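Local coordinates for protein CD8 alpha antigen (Sus scrofa, PDB 5EDX) that forms a homodimer of immunoglobulin V-set domains and, as a CD8 alpha chain, probably acts as a T-cell co-receptor that binds MHC class I, at residues A[2-7]-A[103-108]; A[12-17]-A[80-86]; A[34-40]-A[89-95]. All coordinates share one frame; numbering follows the deposited sequence.

Contact 1 (A[2-7]-A[103-108]); sequences LFRTSP and YFSNFM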
loop_
_atom_site.group_PDB
_atom_site.type_symbol
_atom_site.label_atom_id
_atom_site.label_comp_id
_atom_site.label_asym_id
_atom_site.label_seq_id
_atom_site.Cartn_x
_atom_site.Cartn_y
_atom_site.Cartn_z
ATOM N N LEU A 2 -3.940 1.357 -15.465
ATOM C CA LEU A 2 -4.773 2.337 -14.779
ATOM C C LEU A 2 -4.037 3.661 -14.571
ATOM O O LEU A 2 -4.629 4.740 -14.691
ATOM C CB LEU A 2 -5.223 1.775 -13.434
ATOM C CG LEU A 2 -6.031 2.723 -12.546
ATOM C CD1 LEU A 2 -7.356 3.082 -13.201
ATOM C CD2 LEU A 2 -6.256 2.113 -11.183
ATOM N N PHE A 3 -2.748 3.568 -14.250
ATOM C CA PHE A 3 -1.912 4.742 -14.004
ATOM C C PHE A 3 -0.870 4.927 -15.093
ATOM O O PHE A 3 -0.372 3.957 -15.666
ATOM C CB PHE A 3 -1.126 4.584 -12.702
ATOM C CG PHE A 3 -1.960 4.602 -11.462
ATOM C CD1 PHE A 3 -2.292 3.421 -10.828
ATOM C CD2 PHE A 3 -2.364 5.800 -10.902
ATOM C CE1 PHE A 3 -3.040 3.433 -9.663
ATOM C CE2 PHE A 3 -3.107 5.820 -9.740
ATOM C CZ PHE A 3 -3.450 4.635 -9.124
ATOM N N ARG A 4 -0.521 6.181 -15.349
ATOM C CA ARG A 4 0.691 6.511 -16.089
ATOM C C ARG A 4 1.513 7.476 -15.242
ATOM O O ARG A 4 1.010 8.509 -14.802
ATOM C CB ARG A 4 0.349 7.144 -17.441
ATOM C CG ARG A 4 -0.168 6.142 -18.465
ATOM C CD ARG A 4 -0.555 6.817 -19.769
ATOM N NE ARG A 4 0.518 7.621 -20.348
ATOM C CZ ARG A 4 1.557 7.124 -21.012
ATOM N NH1 ARG A 4 2.472 7.944 -21.512
ATOM N NH2 ARG A 4 1.691 5.813 -21.173
ATOM N N THR A 5 2.776 7.146 -15.006
ATOM C CA THR A 5 3.584 7.972 -14.114
ATOM C C THR A 5 4.699 8.688 -14.861
ATOM O O THR A 5 4.970 8.392 -16.026
ATOM C CB THR A 5 4.191 7.136 -12.977
ATOM O OG1 THR A 5 5.180 6.243 -13.504
ATOM C CG2 THR A 5 3.113 6.326 -12.275
ATOM N N SER A 6 5.337 9.642 -14.188
ATOM C CA SER A 6 6.541 10.263 -14.723
ATOM C C SER A 6 7.661 9.234 -14.592
ATOM O O SER A 6 7.464 8.192 -13.966
ATOM C CB SER A 6 6.853 11.549 -13.958
ATOM O OG SER A 6 6.697 11.351 -12.568
ATOM N N PRO A 7 8.834 9.501 -15.195
ATOM C CA PRO A 7 9.918 8.510 -15.175
ATOM C C PRO A 7 10.076 7.831 -13.812
ATOM O O PRO A 7 10.068 8.499 -12.774
ATOM C CB PRO A 7 11.147 9.347 -15.531
ATOM C CG PRO A 7 10.602 10.384 -16.464
ATOM C CD PRO A 7 9.210 10.706 -15.959
ATOM N N TYR A 103 -5.895 -0.155 -6.076
ATOM C CA TYR A 103 -4.964 -0.157 -7.192
ATOM C C TYR A 103 -3.728 0.662 -6.851
ATOM O O TYR A 103 -3.825 1.676 -6.167
ATOM C CB TYR A 103 -5.618 0.461 -8.429
ATOM C CG TYR A 103 -6.764 -0.350 -8.984
ATOM C CD1 TYR A 103 -6.553 -1.273 -9.993
ATOM C CD2 TYR A 103 -8.052 -0.194 -8.491
ATOM C CE1 TYR A 103 -7.600 -2.022 -10.506
ATOM C CE2 TYR A 103 -9.105 -0.938 -8.995
ATOM C CZ TYR A 103 -8.870 -1.847 -10.000
ATOM O OH TYR A 103 -9.913 -2.587 -10.506
ATOM N N PHE A 104 -2.572 0.236 -7.346
ATOM C CA PHE A 104 -1.329 0.955 -7.070
ATOM C C PHE A 104 -0.583 1.278 -8.351
ATOM O O PHE A 104 -0.501 0.441 -9.241
ATOM C CB PHE A 104 -0.415 0.117 -6.170
ATOM C CG PHE A 104 -1.058 -0.303 -4.884
ATOM C CD1 PHE A 104 -1.088 0.553 -3.798
ATOM C CD2 PHE A 104 -1.634 -1.556 -4.759
ATOM C CE1 PHE A 104 -1.679 0.170 -2.607
ATOM C CE2 PHE A 104 -2.228 -1.947 -3.566
ATOM C CZ PHE A 104 -2.253 -1.084 -2.493
ATOM N N SER A 105 -0.022 2.483 -8.440
ATOM C CA SER A 105 0.870 2.810 -9.548
ATOM C C SER A 105 2.203 2.118 -9.327
ATOM O O SER A 105 2.519 1.718 -8.210
ATOM C CB SER A 105 1.114 4.318 -9.636
ATOM O OG SER A 105 2.039 4.738 -8.643
ATOM N N ASN A 106 2.986 1.987 -10.392
ATOM C CA ASN A 106 4.379 1.575 -10.259
ATOM C C ASN A 106 5.114 2.521 -9.323
ATOM O O ASN A 106 4.741 3.691 -9.190
ATOM C CB ASN A 106 5.077 1.589 -11.620
ATOM C CG ASN A 106 4.570 0.503 -12.546
ATOM O OD1 ASN A 106 3.804 -0.369 -12.137
ATOM N ND2 ASN A 106 5.001 0.547 -13.799
ATOM N N PHE A 107 6.158 2.006 -8.684
ATOM C CA PHE A 107 7.039 2.813 -7.849
ATOM C C PHE A 107 7.781 3.856 -8.679
ATOM O O PHE A 107 8.252 3.571 -9.781
ATOM C CB PHE A 107 8.081 1.916 -7.173
ATOM C CG PHE A 107 7.608 1.263 -5.903
ATOM C CD1 PHE A 107 6.293 1.379 -5.485
ATOM C CD2 PHE A 107 8.495 0.532 -5.119
ATOM C CE1 PHE A 107 5.871 0.779 -4.313
ATOM C CE2 PHE A 107 8.078 -0.069 -3.948
ATOM C CZ PHE A 107 6.771 0.056 -3.539
ATOM N N MET A 108 7.887 5.063 -8.139
ATOM C CA MET A 108 8.840 6.043 -8.635
ATOM C C MET A 108 9.928 6.124 -7.571
ATOM O O MET A 108 9.677 6.568 -6.454
ATOM C CB MET A 108 8.159 7.395 -8.844
ATOM C CG MET A 108 7.280 7.445 -10.106
ATOM S SD MET A 108 5.918 8.633 -10.064
ATOM C CE MET A 108 4.793 7.806 -8.951
HETATM O O HOH W 1 5.543 3.736 -14.106
#

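Contact 2 (A[12-17]-A[80-86]); sequences ASLGET and ILHRFRE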
loop_
_atom_site.group_PDB
_atom_site.type_symbol
_atom_site.label_atom_id
_atom_site.label_comp_id
_atom_site.label_asym_id
_atom_site.label_seq_id
_atom_site.Cartn_x
_atom_site.Cartn_y
_atom_site.Cartn_z
ATOM N N ALA A 12 18.266 12.675 -7.299
ATOM C CA ALA A 12 18.158 14.033 -6.780
ATOM C C ALA A 12 19.252 14.292 -5.764
ATOM O O ALA A 12 19.589 13.416 -4.977
ATOM C CB ALA A 12 16.798 14.244 -6.141
ATOM N N SER A 13 19.802 15.502 -5.772
ATOM C CA SER A 13 20.803 15.871 -4.777
ATOM C C SER A 13 20.122 16.603 -3.629
ATOM O O SER A 13 18.982 17.060 -3.767
ATOM C CB SER A 13 21.906 16.727 -5.404
ATOM O OG SER A 13 21.366 17.874 -6.032
ATOM N N LEU A 14 20.804 16.704 -2.493
ATOM C CA LEU A 14 20.225 17.373 -1.335
ATOM C C LEU A 14 19.783 18.792 -1.684
ATOM O O LEU A 14 20.519 19.534 -2.343
ATOM C CB LEU A 14 21.225 17.400 -0.170
ATOM C CG LEU A 14 21.601 16.062 0.463
ATOM C CD1 LEU A 14 22.687 16.273 1.520
ATOM C CD2 LEU A 14 20.387 15.385 1.070
ATOM N N GLY A 15 18.574 19.153 -1.258
ATOM C CA GLY A 15 18.064 20.500 -1.447
ATOM C C GLY A 15 17.358 20.742 -2.769
ATOM O O GLY A 15 16.773 21.805 -2.977
ATOM N N GLU A 16 17.409 19.761 -3.664
ATOM C CA GLU A 16 16.785 19.882 -4.979
ATOM C C GLU A 16 15.268 19.734 -4.893
ATOM O O GLU A 16 14.746 19.115 -3.969
ATOM C CB GLU A 16 17.351 18.824 -5.929
ATOM C CG GLU A 16 16.705 18.813 -7.307
ATOM C CD GLU A 16 17.270 17.735 -8.214
ATOM O OE1 GLU A 16 18.362 17.206 -7.902
ATOM O OE2 GLU A 16 16.623 17.426 -9.240
ATOM N N THR A 17 14.564 20.310 -5.860
ATOM C CA THR A 17 13.117 20.150 -5.951
ATOM C C THR A 17 12.807 19.012 -6.915
ATOM O O THR A 17 13.264 19.023 -8.063
ATOM C CB THR A 17 12.454 21.446 -6.444
ATOM O OG1 THR A 17 12.803 22.520 -5.560
ATOM C CG2 THR A 17 10.932 21.298 -6.499
ATOM N N ILE A 80 5.352 17.013 -4.806
ATOM C CA ILE A 80 6.549 17.826 -4.916
ATOM C C ILE A 80 7.391 17.674 -3.662
ATOM O O ILE A 80 6.925 17.941 -2.562
ATOM C CB ILE A 80 6.212 19.311 -5.118
ATOM C CG1 ILE A 80 5.478 19.524 -6.449
ATOM C CG2 ILE A 80 7.490 20.142 -5.088
ATOM C CD1 ILE A 80 3.987 19.365 -6.351
ATOM N N LEU A 81 8.624 17.213 -3.832
ATOM C CA LEU A 81 9.588 17.188 -2.743
ATOM C C LEU A 81 10.385 18.480 -2.903
ATOM O O LEU A 81 11.239 18.588 -3.782
ATOM C CB LEU A 81 10.494 15.964 -2.861
ATOM C CG LEU A 81 9.801 14.617 -3.104
ATOM C CD1 LEU A 81 10.833 13.515 -3.301
ATOM C CD2 LEU A 81 8.844 14.267 -1.969
ATOM N N HIS A 82 10.071 19.467 -2.072
ATOM C CA HIS A 82 10.538 20.837 -2.294
ATOM C C HIS A 82 12.020 21.075 -2.072
ATOM O O HIS A 82 12.631 21.902 -2.756
ATOM C CB HIS A 82 9.732 21.806 -1.431
ATOM C CG HIS A 82 8.350 22.052 -1.947
ATOM N ND1 HIS A 82 7.245 21.396 -1.457
ATOM C CD2 HIS A 82 7.903 22.871 -2.928
ATOM C CE1 HIS A 82 6.167 21.808 -2.108
ATOM N NE2 HIS A 82 6.542 22.700 -3.007
ATOM N N ARG A 83 12.587 20.368 -1.104
ATOM C CA ARG A 83 13.954 20.613 -0.679
ATOM C C ARG A 83 14.502 19.270 -0.230
ATOM O O ARG A 83 14.554 18.966 0.963
ATOM C CB ARG A 83 13.953 21.618 0.481
ATOM C CG ARG A 83 15.111 22.600 0.481
ATOM C CD ARG A 83 14.871 23.728 1.486
ATOM N NE ARG A 83 14.373 24.947 0.854
ATOM C CZ ARG A 83 13.950 26.017 1.522
ATOM N NH1 ARG A 83 13.949 26.019 2.850
ATOM N NH2 ARG A 83 13.521 27.086 0.867
ATOM N N PHE A 84 14.904 18.466 -1.208
ATOM C CA PHE A 84 15.118 17.033 -1.021
ATOM C C PHE A 84 16.010 16.718 0.176
ATOM O O PHE A 84 17.152 17.178 0.259
ATOM C CB PHE A 84 15.673 16.418 -2.313
ATOM C CG PHE A 84 15.701 14.914 -2.313
ATOM C CD1 PHE A 84 14.524 14.187 -2.376
ATOM C CD2 PHE A 84 16.905 14.228 -2.283
ATOM C CE1 PHE A 84 14.544 12.810 -2.385
ATOM C CE2 PHE A 84 16.930 12.841 -2.296
ATOM C CZ PHE A 84 15.750 12.132 -2.341
ATOM N N ARG A 85 15.473 15.939 1.107
ATOM C CA ARG A 85 16.211 15.538 2.297
ATOM C C ARG A 85 16.773 14.129 2.121
ATOM O O ARG A 85 16.270 13.337 1.318
ATOM C CB ARG A 85 15.295 15.612 3.522
ATOM C CG ARG A 85 14.730 17.014 3.775
ATOM C CD ARG A 85 13.532 17.005 4.734
ATOM N NE ARG A 85 12.374 16.320 4.165
ATOM C CZ ARG A 85 11.195 16.198 4.769
ATOM N NH1 ARG A 85 10.997 16.726 5.970
ATOM N NH2 ARG A 85 10.209 15.546 4.174
ATOM N N GLU A 86 17.822 13.811 2.870
ATOM C CA GLU A 86 18.421 12.486 2.789
ATOM C C GLU A 86 17.368 11.423 3.087
ATOM O O GLU A 86 17.317 10.372 2.441
ATOM C CB GLU A 86 19.582 12.384 3.778
ATOM C CG GLU A 86 20.343 11.078 3.685
ATOM C CD GLU A 86 21.671 11.136 4.409
ATOM O OE1 GLU A 86 21.928 12.146 5.096
ATOM O OE2 GLU A 86 22.457 10.175 4.288
HETATM O O HOH W 2 14.812 23.414 -2.508
#

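Contact 3 (A[34-40]-A[89-95]); sequences SWLYQKP and QGYYFCS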
loop_
_atom_site.group_PDB
_atom_site.type_symbol
_atom_site.label_atom_id
_atom_site.label_comp_id
_atom_site.label_asym_id
_atom_site.label_seq_id
_atom_site.Cartn_x
_atom_site.Cartn_y
_atom_site.Cartn_z
ATOM N N SER A 34 -4.312 8.799 -3.714
ATOM C CA SER A 34 -3.526 8.981 -2.504
ATOM C C SER A 34 -2.060 8.751 -2.819
ATOM O O SER A 34 -1.714 7.781 -3.482
ATOM C CB SER A 34 -3.973 7.999 -1.424
ATOM O OG SER A 34 -5.296 8.276 -1.012
ATOM N N TRP A 35 -1.205 9.648 -2.350
ATOM C CA TRP A 35 0.234 9.447 -2.461
ATOM C C TRP A 35 0.733 8.644 -1.263
ATOM O O TRP A 35 0.435 8.979 -0.120
ATOM C CB TRP A 35 0.962 10.790 -2.529
ATOM C CG TRP A 35 0.924 11.434 -3.881
ATOM C CD1 TRP A 35 0.134 12.479 -4.273
ATOM C CD2 TRP A 35 1.705 11.068 -5.021
ATOM N NE1 TRP A 35 0.382 12.788 -5.593
ATOM C CE2 TRP A 35 1.346 11.939 -6.073
ATOM C CE3 TRP A 35 2.680 10.092 -5.257
ATOM C CZ2 TRP A 35 1.928 11.860 -7.334
ATOM C CZ3 TRP A 35 3.258 10.017 -6.506
ATOM C CH2 TRP A 35 2.878 10.893 -7.534
ATOM N N LEU A 36 1.488 7.589 -1.549
ATOM C CA LEU A 36 2.075 6.723 -0.535
ATOM C C LEU A 36 3.587 6.704 -0.704
ATOM O O LEU A 36 4.111 7.022 -1.767
ATOM C CB LEU A 36 1.534 5.299 -0.664
ATOM C CG LEU A 36 0.012 5.150 -0.646
ATOM C CD1 LEU A 36 -0.374 3.685 -0.861
ATOM C CD2 LEU A 36 -0.564 5.679 0.667
ATOM N N TYR A 37 4.278 6.322 0.357
ATOM C CA TYR A 37 5.734 6.276 0.354
ATOM C C TYR A 37 6.195 5.001 1.044
ATOM O O TYR A 37 5.584 4.565 2.019
ATOM C CB TYR A 37 6.276 7.503 1.085
ATOM C CG TYR A 37 7.733 7.430 1.488
ATOM C CD1 TYR A 37 8.750 7.643 0.562
ATOM C CD2 TYR A 37 8.087 7.189 2.809
ATOM C CE1 TYR A 37 10.104 7.592 0.952
ATOM C CE2 TYR A 37 9.415 7.137 3.204
ATOM C CZ TYR A 37 10.418 7.342 2.275
ATOM O OH TYR A 37 11.736 7.289 2.686
ATOM N N GLN A 38 7.252 4.385 0.529
ATOM C CA GLN A 38 7.876 3.287 1.260
ATOM C C GLN A 38 9.365 3.548 1.409
ATOM O O GLN A 38 10.022 3.977 0.465
ATOM C CB GLN A 38 7.635 1.935 0.588
ATOM C CG GLN A 38 8.108 0.767 1.458
ATOM C CD GLN A 38 7.952 -0.587 0.791
ATOM O OE1 GLN A 38 8.252 -0.744 -0.389
ATOM N NE2 GLN A 38 7.502 -1.580 1.557
ATOM N N LYS A 39 9.885 3.292 2.605
ATOM C CA LYS A 39 11.295 3.525 2.903
ATOM C C LYS A 39 12.208 2.544 2.178
ATOM O O LYS A 39 11.797 1.436 1.835
ATOM C CB LYS A 39 11.528 3.402 4.413
ATOM C CG LYS A 39 10.878 4.507 5.226
ATOM C CD LYS A 39 11.022 4.272 6.725
ATOM C CE LYS A 39 10.107 3.148 7.191
ATOM N NZ LYS A 39 10.045 3.047 8.671
ATOM N N PRO A 40 13.463 2.953 1.947
ATOM C CA PRO A 40 14.499 2.055 1.428
ATOM C C PRO A 40 14.916 1.117 2.551
ATOM O O PRO A 40 14.442 1.286 3.673
ATOM C CB PRO A 40 15.670 3.001 1.111
ATOM C CG PRO A 40 15.183 4.396 1.379
ATOM C CD PRO A 40 13.993 4.285 2.275
ATOM N N GLN A 89 14.689 9.954 0.455
ATOM C CA GLN A 89 14.973 8.858 -0.463
ATOM C C GLN A 89 14.018 7.691 -0.248
ATOM O O GLN A 89 13.693 7.342 0.885
ATOM C CB GLN A 89 16.397 8.361 -0.279
ATOM C CG GLN A 89 17.455 9.368 -0.631
ATOM C CD GLN A 89 18.828 8.838 -0.306
ATOM O OE1 GLN A 89 19.271 8.892 0.843
ATOM N NE2 GLN A 89 19.501 8.294 -1.305
ATOM N N GLY A 90 13.590 7.067 -1.338
ATOM C CA GLY A 90 12.701 5.927 -1.232
ATOM C C GLY A 90 11.765 5.793 -2.414
ATOM O O GLY A 90 12.062 6.249 -3.519
ATOM N N TYR A 91 10.619 5.169 -2.168
ATOM C CA TYR A 91 9.684 4.807 -3.226
ATOM C C TYR A 91 8.366 5.537 -3.050
ATOM O O TYR A 91 7.745 5.468 -1.991
ATOM C CB TYR A 91 9.445 3.301 -3.188
ATOM C CG TYR A 91 10.733 2.526 -3.204
ATOM C CD1 TYR A 91 11.465 2.403 -4.372
ATOM C CD2 TYR A 91 11.230 1.936 -2.044
ATOM C CE1 TYR A 91 12.659 1.705 -4.394
ATOM C CE2 TYR A 91 12.430 1.228 -2.062
ATOM C CZ TYR A 91 13.130 1.123 -3.245
ATOM O OH TYR A 91 14.324 0.432 -3.290
ATOM N N TYR A 92 7.948 6.249 -4.088
ATOM C CA TYR A 92 6.697 6.988 -4.041
ATOM C C TYR A 92 5.725 6.384 -5.042
ATOM O O TYR A 92 6.127 5.971 -6.131
ATOM C CB TYR A 92 6.948 8.467 -4.349
ATOM C CG TYR A 92 7.808 9.144 -3.302
ATOM C CD1 TYR A 92 9.197 9.030 -3.329
ATOM C CD2 TYR A 92 7.230 9.878 -2.279
ATOM C CE1 TYR A 92 9.986 9.639 -2.355
ATOM C CE2 TYR A 92 8.012 10.497 -1.303
ATOM C CZ TYR A 92 9.385 10.375 -1.353
ATOM O OH TYR A 92 10.152 10.989 -0.390
ATOM N N PHE A 93 4.448 6.324 -4.675
ATOM C CA PHE A 93 3.466 5.703 -5.556
ATOM C C PHE A 93 2.054 6.125 -5.199
ATOM O O PHE A 93 1.809 6.628 -4.105
ATOM C CB PHE A 93 3.620 4.167 -5.581
ATOM C CG PHE A 93 3.485 3.496 -4.234
ATOM C CD1 PHE A 93 4.462 3.649 -3.254
ATOM C CD2 PHE A 93 2.405 2.662 -3.969
ATOM C CE1 PHE A 93 4.342 3.005 -2.025
ATOM C CE2 PHE A 93 2.278 2.012 -2.742
ATOM C CZ PHE A 93 3.252 2.185 -1.769
ATOM N N CYS A 94 1.139 5.942 -6.146
ATOM C CA CYS A 94 -0.230 6.405 -5.993
ATOM C C CYS A 94 -1.149 5.226 -5.756
ATOM O O CYS A 94 -0.866 4.118 -6.199
ATOM C CB CYS A 94 -0.675 7.150 -7.249
ATOM S SG CYS A 94 0.269 8.656 -7.542
ATOM N N SER A 95 -2.235 5.464 -5.070
ATOM C CA SER A 95 -3.220 4.441 -4.796
ATOM C C SER A 95 -4.649 4.942 -5.057
ATOM O O SER A 95 -4.978 6.010 -4.682
ATOM C CB SER A 95 -3.101 4.038 -3.354
ATOM O OG SER A 95 -3.721 2.864 -3.118
HETATM O O HOH W 3 -7.060 7.321 -2.909
#

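Contact 1 (A[2-7]-A[103-108])
The ring of Phe-3 is covered on both faces: Ser-105 CB lies over one, 3.9 Å from the ring centroid and 24° off its normal, a CH-pi contact, while Leu-2 CG sits above the rim of the opposite face. At the ring's edge, near its plane, stands the carbonyl oxygen of Tyr-103, 4.0 Å from Phe-3 CE1. Leu-2 reaches the same tyrosine with a single methyl: its CD2 packs 3.3 Å from Tyr-103 CB, and the two side chains cross at about a right angle. With CG of Leu-2 turned opposite its own backbone N (chi1 176°), the branch is carried over toward Tyr-103. The end-to-end directions of the two segments differ by 4°, but no hydrogen bond joins them directly. They belong to different sheets of the V-type immunoglobulin sandwich, strand 3-5 pairing with 18-24 and strand 101-111 with 90-98, so the contact is side-chain packing between sheets. Further along, Met-108 SD lies 3.7 Å from Thr-5 CB, and the bend at chi3 swings CE in beside Thr-5 CG2. The latter methyl also lies 3.9 Å from Ser-105 CB. A water 2.6 Å from Thr-5 OG1 accepts a weak bond from Asn-106 ND2, and Asn-106 OD1 is bonded to Lys-45 of the second subunit. Ser-105 OG donates to Asn-106 O at 2.9 Å and is also hydrogen-bonded to Cys-94 N.

Contact 2 (A[12-17]-A[80-86])
Gly-15 and Phe-84 are joined by a nearly straight backbone hydrogen bond, N to O 2.9 Å with 171° at the hydrogen, which uses a lone pair of the Phe-84 carbonyl. A second backbone bond runs the other way, from Phe-84 N to Glu-16 O (2.8 Å). The one direct side-chain hydrogen bond between the segments is donated by Thr-17 OG1 to His-82 O, 2.9 Å away and tilted from the carbonyl plane. That oxygen is gripped again by a water, which also donates to Gly-15 O. Within 12-17, a type II beta turn puts Gly-15 at positive phi (87°); Glu-16 N to Ser-13 O closes it, and Glu-16 OE1, accepting from Ser-13 N, adds a second link. Apolar packing centres on Phe-84: Ala-12 CB lies over one ring face, 4.0 Å from the centroid and 17° off the normal. Thr-17 CG2 lies alongside Ile-80 CG2. Leu-14 rests its CD2 methyl against the Glu-86 backbone amide, 3.5 Å from Glu-86 N, and near Glu-86 CB. The turn bridges the two sheets of the sandwich, connecting strand 9-11, beside 101-111, to strand 18-24, beside 76-81; the 80-86 segment leaves the latter, with Leu-81 against Ile-68 of strand 68-73 and Phe-84 against Leu-112.

Contact 3 (A[34-40]-A[89-95])
Tyr-37 OH donates to Gln-89 O at 2.7 Å, tilted from the carbonyl plane, so the hydroxyl of a buried tyrosine ties the start of segment 89-95 to strand 34-38. A chi1 of 165° swings the ring away from its own backbone N and out across the neighbouring strand. On the way it crosses Tyr-92 obliquely: Tyr-37 CD1 lies over the Tyr-92 ring face, 3.4 Å from Tyr-92 CZ, with the planes at 46°. The backbones are joined by six hydrogen bonds in the antiparallel hydrogen-bonded pairs Ser-34/Ser-95, Leu-36/Phe-93 and Gln-38/Tyr-91; among them, Leu-36 N to Phe-93 O is 2.7 Å. The non-hydrogen-bonded pair Trp-35/Cys-94 forms the tryptophan-and-disulfide packing of the immunoglobulin core: Cys-94, disulfide-bonded to Cys-22 of the other sheet, holds SG over the indole face of Trp-35, 3.3 Å from the centroid of the six-membered ring and 8° off its normal. On the other face of this sheet, Leu-36 CB sits over the Phe-93 ring, 3.9 Å from its centroid, and Leu-36 CD1 touches both Phe-93 CE2 and Ser-95 CB. That face meets the second subunit, where Leu-36 packs on Phe-104 of that chain; Gln-38 NE2, which also bonds Ser-44 O of its own chain, is hydrogen-bonded to Gln-38 OE1 of the second subunit. At the far end, a water 2.8 Å from Ser-34 OG donates to Ser-95 O.

From the N terminus, residues 2-7 open the largest loop, which contact 1 closes only at 103-108, late in the chain. Residues 12-17 and then 34-40 follow within it; their partners come in the same order, 80-86 before 89-95, so contacts 2 and 3 cross each other while both lie inside the span of contact 1. Contact 3 pairs neighbouring strands of one sheet, contact 1 packs that sheet against the other, and contact 2 closes one end of the sandwich. Contacts 1 and 3 touch through strands 101-111 and 90-98, as Met-108 N to Tyr-92 O (2.8 Å) indicates. Phe-84 packing on Gln-89 connects contacts 2 and 3, whereas contacts 1 and 2 stay about 8 Å apart at their nearest atoms.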